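Local coordinates for protein rhodopsin (Rubrobacter xylanophilus, PDB 6KFQ) that pumps protons across the membrane, driven by the light its covalently bound retinal absorbs, at residues L84-L89 against V210-L215; R148-A153 against T166-T171; I172-C177 against L206-G211. All coordinates share one frame; numbering follows the deposited sequence.

Contact 1 (L84-L89 against V210-L215); sequences LDLCLL and VGFGLL. With MPG ([(Z)-octadec-9-enyl] (2R)-2,3-bis(oxidanyl)propanoate), chain K.
F212 carries this contact, reaching from one transmembrane helix across to D85 and L86 on the other. Of the 124 Å² buried between the segments, F212 supplies 69 Å², and the nearest CA atoms, D85 and G213, are 9.4 Å apart, so side chains bridge the gap. Followed outward, F212 first gets its direction from chi1: CG is anti to the backbone N (-178°), which throws the ring straight at 84-89. From CB and CG the ring extends across the gap, and contact begins only at its outer atoms CE1, CE2 and CZ. On one flank CE1 comes 3.7 Å from D85 OD2 and 4.0 Å from D85 CB. On the other flank CE2 lies 3.9 Å from L86 CD2. CZ, at the tip, fits between the two residues, 3.9 Å from L86 CD2 and 4.1 Å from D85 CB. D85 CB lies in the ring plane and OD2 near it, and the carboxylate is turned just 14° from that plane, so the acid meets the ring at its edge and not over a face. No hydrogen bond crosses the contact: D85 OD2 is bonded instead to the hydroxyl OG1 of T38 on helix 32-53, a direct bond that probably fixes the rotation of the carboxylate. C15 of a bound MPG (chain K) lies 3.6 Å from CA of G211, the residue before F212. The place of D85, next to T38, is consistent with that of the cytoplasmic proton donor of bacteriorhodopsin. Chemically, the acid is lined by the F212 edge here and by F34 and I37 of helix 32-53, so it probably sits screened from bulk water, with T38 as a polar mate.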
loop_
_atom_site.group_PDB
_atom_site.type_symbol
_atom_site.label_atom_id
_atom_site.label_comp_id
_atom_site.label_asym_id
_atom_site.label_seq_id
_atom_site.Cartn_x
_atom_site.Cartn_y
_atom_site.Cartn_z
ATOM N N LEU A 84 -5.931 -7.122 0.323
ATOM C CA LEU A 84 -7.285 -7.614 0.548
ATOM C C LEU A 84 -8.229 -7.164 -0.562
ATOM O O LEU A 84 -9.014 -7.964 -1.080
ATOM C CB LEU A 84 -7.792 -7.145 1.910
ATOM C CG LEU A 84 -9.161 -7.697 2.314
ATOM C CD1 LEU A 84 -9.189 -9.228 2.228
ATOM C CD2 LEU A 84 -9.525 -7.229 3.720
ATOM N N ASP A 85 -8.190 -5.877 -0.921
ATOM C CA ASP A 85 -8.950 -5.419 -2.084
ATOM C C ASP A 85 -8.684 -6.303 -3.302
ATOM O O ASP A 85 -9.613 -6.685 -4.023
ATOM C CB ASP A 85 -8.598 -3.968 -2.418
ATOM C CG ASP A 85 -9.519 -2.962 -1.753
ATOM O OD1 ASP A 85 -10.604 -3.343 -1.271
ATOM O OD2 ASP A 85 -9.144 -1.770 -1.724
ATOM N N LEU A 86 -7.415 -6.639 -3.546
ATOM C CA LEU A 86 -7.097 -7.441 -4.718
ATOM C C LEU A 86 -7.626 -8.859 -4.566
ATOM O O LEU A 86 -8.125 -9.444 -5.533
ATOM C CB LEU A 86 -5.584 -7.456 -4.962
ATOM C CG LEU A 86 -4.913 -6.162 -5.413
ATOM C CD1 LEU A 86 -3.394 -6.345 -5.524
ATOM C CD2 LEU A 86 -5.496 -5.660 -6.725
ATOM N N CYS A 87 -7.533 -9.424 -3.357
ATOM C CA CYS A 87 -8.076 -10.761 -3.117
ATOM C C CYS A 87 -9.586 -10.800 -3.339
ATOM O O CYS A 87 -10.110 -11.756 -3.923
ATOM C CB CYS A 87 -7.746 -11.218 -1.699
ATOM S SG CYS A 87 -6.001 -11.614 -1.412
ATOM N N LEU A 88 -10.307 -9.788 -2.848
ATOM C CA LEU A 88 -11.761 -9.795 -2.968
ATOM C C LEU A 88 -12.211 -9.601 -4.414
ATOM O O LEU A 88 -13.272 -10.102 -4.798
ATOM C CB LEU A 88 -12.359 -8.721 -2.061
ATOM C CG LEU A 88 -12.010 -8.891 -0.583
ATOM C CD1 LEU A 88 -12.523 -7.713 0.233
ATOM C CD2 LEU A 88 -12.575 -10.196 -0.052
ATOM N N LEU A 89 -11.432 -8.878 -5.223
ATOM C CA LEU A 89 -11.697 -8.829 -6.660
ATOM C C LEU A 89 -11.517 -10.198 -7.306
ATOM O O LEU A 89 -12.388 -10.658 -8.054
ATOM C CB LEU A 89 -10.772 -7.827 -7.343
ATOM C CG LEU A 89 -11.037 -6.335 -7.167
ATOM C CD1 LEU A 89 -9.984 -5.561 -7.951
ATOM C CD2 LEU A 89 -12.443 -5.958 -7.632
ATOM N N VAL A 210 -4.719 6.505 -3.630
ATOM C CA VAL A 210 -5.799 7.278 -4.235
ATOM C C VAL A 210 -5.983 6.893 -5.694
ATOM O O VAL A 210 -7.112 6.744 -6.160
ATOM C CB VAL A 210 -5.536 8.786 -4.077
ATOM C CG1 VAL A 210 -6.625 9.589 -4.818
ATOM C CG2 VAL A 210 -5.519 9.159 -2.608
ATOM N N GLY A 211 -4.887 6.721 -6.436
ATOM C CA GLY A 211 -5.017 6.269 -7.813
ATOM C C GLY A 211 -5.632 4.886 -7.895
ATOM O O GLY A 211 -6.594 4.659 -8.632
ATOM N N PHE A 212 -5.067 3.939 -7.138
ATOM C CA PHE A 212 -5.656 2.612 -6.979
ATOM C C PHE A 212 -7.140 2.701 -6.638
ATOM O O PHE A 212 -7.985 2.123 -7.332
ATOM C CB PHE A 212 -4.854 1.869 -5.895
ATOM C CG PHE A 212 -5.277 0.443 -5.624
ATOM C CD1 PHE A 212 -6.364 0.173 -4.809
ATOM C CD2 PHE A 212 -4.509 -0.623 -6.085
ATOM C CE1 PHE A 212 -6.726 -1.136 -4.518
ATOM C CE2 PHE A 212 -4.854 -1.942 -5.778
ATOM C CZ PHE A 212 -5.963 -2.193 -5.007
ATOM N N GLY A 213 -7.484 3.458 -5.590
ATOM C CA GLY A 213 -8.858 3.474 -5.126
ATOM C C GLY A 213 -9.817 4.116 -6.108
ATOM O O GLY A 213 -10.962 3.676 -6.237
ATOM N N LEU A 214 -9.369 5.160 -6.806
ATOM C CA LEU A 214 -10.199 5.765 -7.848
ATOM C C LEU A 214 -10.526 4.757 -8.940
ATOM O O LEU A 214 -11.679 4.651 -9.374
ATOM C CB LEU A 214 -9.485 6.971 -8.445
ATOM C CG LEU A 214 -9.641 8.290 -7.699
ATOM C CD1 LEU A 214 -8.666 9.327 -8.237
ATOM C CD2 LEU A 214 -11.085 8.783 -7.835
ATOM N N LEU A 215 -9.517 4.015 -9.401
ATOM C CA LEU A 215 -9.733 3.005 -10.429
ATOM C C LEU A 215 -10.649 1.893 -9.936
ATOM O O LEU A 215 -11.547 1.454 -10.663
ATOM C CB LEU A 215 -8.391 2.434 -10.883
ATOM C CG LEU A 215 -7.491 3.417 -11.625
ATOM C CD1 LEU A 215 -6.120 2.809 -11.878
ATOM C CD2 LEU A 215 -8.148 3.872 -12.928
HETATM C C15 MPG K . -5.313 6.688 -11.410
HETATM C C16 MPG K . -3.988 6.737 -12.127
HETATM C C17 MPG K . -2.905 5.893 -11.515
HETATM C C18 MPG K . -1.582 6.009 -12.235
#

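Contact 2 (R148-A153 against T166-T171); sequences RLFAEA and TLAVLT. With MPG ([(Z)-octadec-9-enyl] (2R)-2,3-bis(oxidanyl)propanoate), chain F; MPG ([(Z)-octadec-9-enyl] (2R)-2,3-bis(oxidanyl)propanoate), chain J; SO4 (sulfate ion), chain S.
F150 and A168 make the closest approach here, CZ of the ring standing 3.5 Å from the A168 methyl CB. F150 has 50 Å² covered by the facing segment, A168 31 Å² and V169 15 Å², within a modest total of 95 Å². The ring reaches A168 with its outer atoms, CZ and CE1, and the methyl meets it obliquely. V169 CG2 lies at the ring edge near its plane, a looser touch at 4.5 Å from CZ. One face of the ring is covered by a bound MPG (chain F), whose C4 sits 4.0 Å above the ring plane and over its centre; F164 adds an edge-to-face contact. V169 has CG1 anti to its own backbone N (chi1 173°), and this branch lies 3.9 Å from C15 of another MPG (chain J) and also meets C9 of MPG chain F. The aromatic and the valine both line a site occupied by MPG on the membrane-facing surface. R148 grips E152 side-on: NE gives OE2 a 2.9 Å bond at 159°, taken by the anti lone pair, while NH2 makes a longer bond to the same oxygen. The neighbouring edge, NH1 and NH2, holds a sulfate, probably from the crystallisation liquor, NH1 to O1 almost straight (175°) and NH2 to O3 at 2.8 Å, so NH2 is shared between the two anions. A methionine in place of R148 would probably leave E152 OE2 without its two donors and take two hydrogen bonds from the sulfate, which N97 and F100 also bind, although R155 would still pair with E152 OE1. The contact joins the last turns of helix 124-153 to helix 158-184; on the inner flanks L149 packs on C87 and A90 of helix 70-90, and L167 on F212 of helix 194-218.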
loop_
_atom_site.group_PDB
_atom_site.type_symbol
_atom_site.label_atom_id
_atom_site.label_comp_id
_atom_site.label_asym_id
_atom_site.label_seq_id
_atom_site.Cartn_x
_atom_site.Cartn_y
_atom_site.Cartn_z
ATOM N N ARG A 148 -1.153 -16.942 -8.263
ATOM C CA ARG A 148 -2.475 -17.359 -7.805
ATOM C C ARG A 148 -3.587 -16.410 -8.222
ATOM O O ARG A 148 -4.578 -16.842 -8.817
ATOM C CB ARG A 148 -2.473 -17.502 -6.280
ATOM C CG ARG A 148 -3.813 -17.886 -5.681
ATOM C CD ARG A 148 -4.206 -19.307 -6.051
ATOM N NE ARG A 148 -5.498 -19.651 -5.474
ATOM C CZ ARG A 148 -5.654 -20.223 -4.289
ATOM N NH1 ARG A 148 -4.592 -20.539 -3.557
ATOM N NH2 ARG A 148 -6.871 -20.491 -3.842
ATOM N N LEU A 149 -3.458 -15.114 -7.926
ATOM C CA LEU A 149 -4.608 -14.229 -8.106
ATOM C C LEU A 149 -4.882 -13.918 -9.570
ATOM O O LEU A 149 -6.047 -13.741 -9.945
ATOM C CB LEU A 149 -4.421 -12.940 -7.309
ATOM C CG LEU A 149 -4.542 -13.090 -5.794
ATOM C CD1 LEU A 149 -4.498 -11.729 -5.117
ATOM C CD2 LEU A 149 -5.811 -13.846 -5.433
ATOM N N PHE A 150 -3.848 -13.833 -10.417
ATOM C CA PHE A 150 -4.113 -13.620 -11.839
ATOM C C PHE A 150 -4.902 -14.784 -12.418
ATOM O O PHE A 150 -5.789 -14.590 -13.259
ATOM C CB PHE A 150 -2.808 -13.422 -12.611
ATOM C CG PHE A 150 -2.340 -11.991 -12.660
ATOM C CD1 PHE A 150 -1.546 -11.476 -11.650
ATOM C CD2 PHE A 150 -2.702 -11.160 -13.717
ATOM C CE1 PHE A 150 -1.110 -10.156 -11.683
ATOM C CE2 PHE A 150 -2.268 -9.838 -13.762
ATOM C CZ PHE A 150 -1.469 -9.337 -12.743
ATOM N N ALA A 151 -4.594 -16.003 -11.978
ATOM C CA ALA A 151 -5.343 -17.158 -12.454
ATOM C C ALA A 151 -6.770 -17.143 -11.924
ATOM O O ALA A 151 -7.716 -17.434 -12.665
ATOM C CB ALA A 151 -4.627 -18.448 -12.051
ATOM N N GLU A 152 -6.943 -16.810 -10.643
ATOM C CA GLU A 152 -8.282 -16.732 -10.074
ATOM C C GLU A 152 -9.123 -15.682 -10.787
ATOM O O GLU A 152 -10.282 -15.934 -11.133
ATOM C CB GLU A 152 -8.193 -16.418 -8.584
ATOM C CG GLU A 152 -7.549 -17.537 -7.766
ATOM C CD GLU A 152 -8.557 -18.573 -7.320
ATOM O OE1 GLU A 152 -9.751 -18.433 -7.670
ATOM O OE2 GLU A 152 -8.154 -19.522 -6.609
ATOM N N ALA A 153 -8.547 -14.500 -11.023
ATOM C CA ALA A 153 -9.312 -13.411 -11.624
ATOM C C ALA A 153 -9.738 -13.727 -13.052
ATOM O O ALA A 153 -10.729 -13.168 -13.541
ATOM C CB ALA A 153 -8.491 -12.121 -11.589
ATOM N N THR A 166 -5.683 -4.407 -14.184
ATOM C CA THR A 166 -5.214 -3.029 -14.124
ATOM C C THR A 166 -4.639 -2.701 -12.752
ATOM O O THR A 166 -3.540 -2.146 -12.647
ATOM C CB THR A 166 -6.354 -2.075 -14.475
ATOM O OG1 THR A 166 -6.728 -2.288 -15.837
ATOM C CG2 THR A 166 -5.909 -0.630 -14.283
ATOM N N LEU A 167 -5.373 -3.032 -11.685
ATOM C CA LEU A 167 -4.896 -2.708 -10.345
ATOM C C LEU A 167 -3.672 -3.535 -9.975
ATOM O O LEU A 167 -2.780 -3.054 -9.264
ATOM C CB LEU A 167 -6.009 -2.927 -9.329
ATOM C CG LEU A 167 -7.213 -1.989 -9.461
ATOM C CD1 LEU A 167 -8.220 -2.316 -8.380
ATOM C CD2 LEU A 167 -6.783 -0.532 -9.389
ATOM N N ALA A 168 -3.626 -4.790 -10.416
ATOM C CA ALA A 168 -2.505 -5.646 -10.041
ATOM C C ALA A 168 -1.215 -5.190 -10.713
ATOM O O ALA A 168 -0.154 -5.187 -10.083
ATOM C CB ALA A 168 -2.815 -7.108 -10.382
ATOM N N VAL A 169 -1.284 -4.820 -11.992
ATOM C CA VAL A 169 -0.105 -4.288 -12.671
ATOM C C VAL A 169 0.307 -2.969 -12.045
ATOM O O VAL A 169 1.495 -2.728 -11.795
ATOM C CB VAL A 169 -0.370 -4.138 -14.182
ATOM C CG1 VAL A 169 0.778 -3.431 -14.852
ATOM C CG2 VAL A 169 -0.565 -5.492 -14.811
ATOM N N LEU A 170 -0.667 -2.095 -11.769
ATOM C CA LEU A 170 -0.357 -0.839 -11.093
ATOM C C LEU A 170 0.344 -1.088 -9.766
ATOM O O LEU A 170 1.323 -0.415 -9.420
ATOM C CB LEU A 170 -1.644 -0.048 -10.864
ATOM C CG LEU A 170 -1.460 1.238 -10.062
ATOM C CD1 LEU A 170 -0.627 2.242 -10.853
ATOM C CD2 LEU A 170 -2.809 1.849 -9.708
ATOM N N THR A 171 -0.183 -2.027 -8.990
ATOM C CA THR A 171 0.410 -2.388 -7.708
ATOM C C THR A 171 1.838 -2.891 -7.879
ATOM O O THR A 171 2.756 -2.422 -7.201
ATOM C CB THR A 171 -0.485 -3.433 -7.030
ATOM O OG1 THR A 171 -1.739 -2.815 -6.657
ATOM C CG2 THR A 171 0.168 -4.044 -5.803
HETATM C C4 MPG F . 1.301 -11.586 -14.852
HETATM C C5 MPG F . 1.398 -10.124 -15.217
HETATM C C6 MPG F . 2.577 -9.409 -14.601
HETATM C C7 MPG F . 2.652 -7.920 -14.919
HETATM C C8 MPG F . 3.901 -7.261 -14.419
HETATM C C9 MPG F . 3.968 -5.788 -14.680
HETATM C C10 MPG F . 5.036 -5.064 -14.459
HETATM C C11 MPG F . 6.324 -5.633 -13.949
HETATM C C12 MPG F . 7.487 -4.693 -14.034
HETATM C C13 MPG F . 7.486 -3.557 -13.025
HETATM C C14 MPG F . 8.679 -2.643 -13.169
HETATM C C15 MPG F . 8.839 -1.596 -12.092
HETATM C C16 MPG F . 10.049 -0.718 -12.300
HETATM C C17 MPG F . 10.396 0.242 -11.195
HETATM C C18 MPG F . 11.651 1.039 -11.468
HETATM C C14 MPG J . -1.699 1.109 -15.173
HETATM C C15 MPG J . -0.461 0.255 -15.278
HETATM C C16 MPG J . 0.638 0.630 -14.314
HETATM C C17 MPG J . 1.165 2.032 -14.466
HETATM C C18 MPG J . 2.325 2.356 -13.553
HETATM S S SO4 S . -6.367 -21.747 -0.270
HETATM O O1 SO4 S . -5.076 -21.718 -0.949
HETATM O O2 SO4 S . -6.413 -20.782 0.821
HETATM O O3 SO4 S . -7.408 -21.435 -1.248
HETATM O O4 SO4 S . -6.624 -23.077 0.282
#

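Contact 3 (I172-C177 against L206-G211); sequences IVLWIC and LLAKVG. With RET (retinal), chain R; MPG ([(Z)-octadec-9-enyl] (2R)-2,3-bis(oxidanyl)propanoate), chain F; MPG ([(Z)-octadec-9-enyl] (2R)-2,3-bis(oxidanyl)propanoate), chain K.
The retinal site of this seven-helix rhodopsin is built partly here, where helix 158-184 packs against the lysine-bearing helix 194-218. K209 NZ is joined covalently to retinal C15 (1.4 Å), the Schiff-base linkage of the family; a bend at chi4 (81°) turns the end of the lysine into the chromophore. The short segments run roughly antiparallel, at 142° with axes 10.0 Å apart, and bury 156 Å² between them. L174 is the main protein contact. Its CG lies anti to the carbonyl carbon (chi1 -70°), which brings CD1 against the facing backbone, 3.5 Å from A208 N, 3.6 Å from L207 CB and 3.8 Å from the A208 methyl. The L174 and L207 side chains cross at about a right angle. W175 serves the chromophore more than the helix pairing: retinal methyl C20 lies over one indole face, 3.2 Å above its plane and offset toward the rim, as a methyl packed on the indole face. The indole N-H is satisfied by a water 3.0 Å from NE1, which in turn donates to A208 O. This bridge ties the tryptophan covering the retinal to the residue just before the lysine. The helix opens into a pi-type turn at 206-211: G211 N bonds L206 O, five residues back, whereas the V210 N bond to that oxygen is weak. Such a wider turn at the retinal lysine is known in bacteriorhodopsin. Around the contact, W175 packs on T79 and L83 of helix 70-90 and on F138 of helix 124-153, K209 lies against D74 and T78 of helix 70-90 and against helix 32-53, and V173, I176 and C177 face a lipid-like chain on the outer side.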
loop_
_atom_site.group_PDB
_atom_site.type_symbol
_atom_site.label_atom_id
_atom_site.label_comp_id
_atom_site.label_asym_id
_atom_site.label_seq_id
_atom_site.Cartn_x
_atom_site.Cartn_y
_atom_site.Cartn_z
ATOM N N ILE A 172 2.050 -3.846 -8.782
ATOM C CA ILE A 172 3.390 -4.414 -8.932
ATOM C C ILE A 172 4.393 -3.334 -9.328
ATOM O O ILE A 172 5.486 -3.234 -8.752
ATOM C CB ILE A 172 3.363 -5.570 -9.945
ATOM C CG1 ILE A 172 2.540 -6.746 -9.406
ATOM C CG2 ILE A 172 4.775 -6.056 -10.265
ATOM C CD1 ILE A 172 2.303 -7.805 -10.455
ATOM N N VAL A 173 4.025 -2.481 -10.288
ATOM C CA VAL A 173 4.940 -1.431 -10.739
ATOM C C VAL A 173 5.265 -0.477 -9.600
ATOM O O VAL A 173 6.435 -0.161 -9.345
ATOM C CB VAL A 173 4.349 -0.683 -11.946
ATOM C CG1 VAL A 173 5.184 0.535 -12.264
ATOM C CG2 VAL A 173 4.276 -1.621 -13.157
ATOM N N LEU A 174 4.238 0.015 -8.911
ATOM C CA LEU A 174 4.466 1.019 -7.875
ATOM C C LEU A 174 5.179 0.419 -6.672
ATOM O O LEU A 174 6.091 1.038 -6.116
ATOM C CB LEU A 174 3.136 1.654 -7.450
ATOM C CG LEU A 174 2.444 2.561 -8.471
ATOM C CD1 LEU A 174 1.140 3.063 -7.887
ATOM C CD2 LEU A 174 3.325 3.740 -8.860
ATOM N N TRP A 175 4.789 -0.791 -6.256
ATOM C CA TRP A 175 5.382 -1.337 -5.041
ATOM C C TRP A 175 6.860 -1.629 -5.226
ATOM O O TRP A 175 7.633 -1.510 -4.278
ATOM C CB TRP A 175 4.653 -2.602 -4.592
ATOM C CG TRP A 175 3.274 -2.369 -4.004
ATOM C CD1 TRP A 175 2.378 -1.395 -4.362
ATOM C CD2 TRP A 175 2.643 -3.130 -2.959
ATOM N NE1 TRP A 175 1.227 -1.509 -3.607
ATOM C CE2 TRP A 175 1.361 -2.571 -2.748
ATOM C CE3 TRP A 175 3.034 -4.232 -2.189
ATOM C CZ2 TRP A 175 0.475 -3.074 -1.792
ATOM C CZ3 TRP A 175 2.159 -4.731 -1.244
ATOM C CH2 TRP A 175 0.895 -4.154 -1.049
ATOM N N ILE A 176 7.267 -2.027 -6.431
ATOM C CA ILE A 176 8.683 -2.234 -6.704
ATOM C C ILE A 176 9.473 -0.942 -6.507
ATOM O O ILE A 176 10.648 -0.971 -6.118
ATOM C CB ILE A 176 8.839 -2.822 -8.114
ATOM C CG1 ILE A 176 8.413 -4.294 -8.102
ATOM C CG2 ILE A 176 10.267 -2.682 -8.616
ATOM C CD1 ILE A 176 8.307 -4.884 -9.464
ATOM N N CYS A 177 8.837 0.216 -6.714
ATOM C CA CYS A 177 9.569 1.469 -6.535
ATOM C C CYS A 177 9.931 1.739 -5.075
ATOM O O CYS A 177 10.900 2.462 -4.813
ATOM C CB CYS A 177 8.755 2.644 -7.087
ATOM S SG CYS A 177 8.537 2.557 -8.881
ATOM N N LEU A 206 0.288 8.345 -3.075
ATOM C CA LEU A 206 -0.950 8.866 -3.648
ATOM C C LEU A 206 -1.411 8.015 -4.825
ATOM O O LEU A 206 -2.607 7.734 -4.964
ATOM C CB LEU A 206 -0.756 10.323 -4.063
ATOM C CG LEU A 206 -0.698 11.293 -2.884
ATOM C CD1 LEU A 206 -0.215 12.650 -3.341
ATOM C CD2 LEU A 206 -2.071 11.416 -2.229
ATOM N N LEU A 207 -0.475 7.575 -5.665
ATOM C CA LEU A 207 -0.838 6.710 -6.783
ATOM C C LEU A 207 -1.296 5.341 -6.292
ATOM O O LEU A 207 -2.323 4.816 -6.739
ATOM C CB LEU A 207 0.349 6.569 -7.734
ATOM C CG LEU A 207 0.806 7.861 -8.427
ATOM C CD1 LEU A 207 2.039 7.564 -9.287
ATOM C CD2 LEU A 207 -0.332 8.465 -9.277
ATOM N N ALA A 208 -0.539 4.745 -5.369
ATOM C CA ALA A 208 -0.824 3.390 -4.907
ATOM C C ALA A 208 -2.071 3.297 -4.038
ATOM O O ALA A 208 -2.571 2.180 -3.831
ATOM C CB ALA A 208 0.392 2.843 -4.138
ATOM N N LYS A 209 -2.596 4.432 -3.550
ATOM C CA LYS A 209 -3.775 4.444 -2.688
ATOM C C LYS A 209 -4.922 5.228 -3.304
ATOM O O LYS A 209 -6.013 4.674 -3.475
ATOM C CB LYS A 209 -3.433 5.010 -1.299
ATOM C CG LYS A 209 -2.468 4.122 -0.481
ATOM C CD LYS A 209 -2.213 4.656 0.929
ATOM C CE LYS A 209 -1.395 3.657 1.756
ATOM N NZ LYS A 209 0.064 3.739 1.472
ATOM N N VAL A 210 -4.719 6.505 -3.630
ATOM C CA VAL A 210 -5.799 7.278 -4.235
ATOM C C VAL A 210 -5.983 6.893 -5.694
ATOM O O VAL A 210 -7.112 6.744 -6.160
ATOM C CB VAL A 210 -5.536 8.786 -4.077
ATOM C CG1 VAL A 210 -6.625 9.589 -4.818
ATOM C CG2 VAL A 210 -5.519 9.159 -2.608
ATOM N N GLY A 211 -4.887 6.721 -6.436
ATOM C CA GLY A 211 -5.017 6.269 -7.813
ATOM C C GLY A 211 -5.632 4.886 -7.895
ATOM O O GLY A 211 -6.594 4.659 -8.632
HETATM C C1 RET R . 10.638 -1.440 2.174
HETATM C C2 RET R . 12.116 -1.539 2.577
HETATM C C3 RET R . 12.663 -2.949 2.661
HETATM C C4 RET R . 12.455 -3.698 1.360
HETATM C C5 RET R . 11.098 -3.472 0.730
HETATM C C6 RET R . 10.243 -2.522 1.148
HETATM C C7 RET R . 8.958 -2.369 0.481
HETATM C C8 RET R . 7.886 -1.589 0.789
HETATM C C9 RET R . 6.624 -1.451 0.098
HETATM C C10 RET R . 5.785 -0.471 0.481
HETATM C C11 RET R . 4.492 -0.160 -0.057
HETATM C C12 RET R . 3.765 0.826 0.458
HETATM C C13 RET R . 2.447 1.246 0.044
HETATM C C14 RET R . 1.813 2.199 0.768
HETATM C C15 RET R . 0.497 2.732 0.557
HETATM C C16 RET R . 9.803 -1.575 3.455
HETATM C C17 RET R . 10.470 -0.014 1.616
HETATM C C18 RET R . 10.748 -4.538 -0.273
HETATM C C19 RET R . 6.315 -2.391 -1.032
HETATM C C20 RET R . 1.833 0.575 -1.152
HETATM C C4 MPG F . 1.301 -11.586 -14.852
HETATM C C5 MPG F . 1.398 -10.124 -15.217
HETATM C C6 MPG F . 2.577 -9.409 -14.601
HETATM C C7 MPG F . 2.652 -7.920 -14.919
HETATM C C8 MPG F . 3.901 -7.261 -14.419
HETATM C C9 MPG F . 3.968 -5.788 -14.680
HETATM C C10 MPG F . 5.036 -5.064 -14.459
HETATM C C11 MPG F . 6.324 -5.633 -13.949
HETATM C C12 MPG F . 7.487 -4.693 -14.034
HETATM C C13 MPG F . 7.486 -3.557 -13.025
HETATM C C14 MPG F . 8.679 -2.643 -13.169
HETATM C C15 MPG F . 8.839 -1.596 -12.092
HETATM C C16 MPG F . 10.049 -0.718 -12.300
HETATM C C17 MPG F . 10.396 0.242 -11.195
HETATM C C18 MPG F . 11.651 1.039 -11.468
HETATM C C15 MPG K . -5.313 6.688 -11.410
HETATM C C16 MPG K . -3.988 6.737 -12.127
HETATM C C17 MPG K . -2.905 5.893 -11.515
HETATM C C18 MPG K . -1.582 6.009 -12.235
HETATM O O HOH W 1 -1.297 -0.297 -4.663
#

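Helix 194-218 carries contacts 1 and 3, which share V210 and G211 and have centres about 11 Å apart. Contact 2 shares helix 158-184 with contact 3 (centres about 14 Å apart) and meets contact 1 where F212, L215 and L89 pack against L167 and F212 against T171; those two centres are about 10 Å apart. Along the chain, contact 2 closes before contact 3 opens and is nested inside the loop closed by contact 1. Contact 3 holds the retinal lysine, contact 1 a buried acid on the neighbouring helix 70-90, and contact 2 the lipid-facing flank, so helices 158-184 and 194-218, with 70-90 and 124-153 beside them, connect the chromophore, a possible proton path and the lipid-facing side.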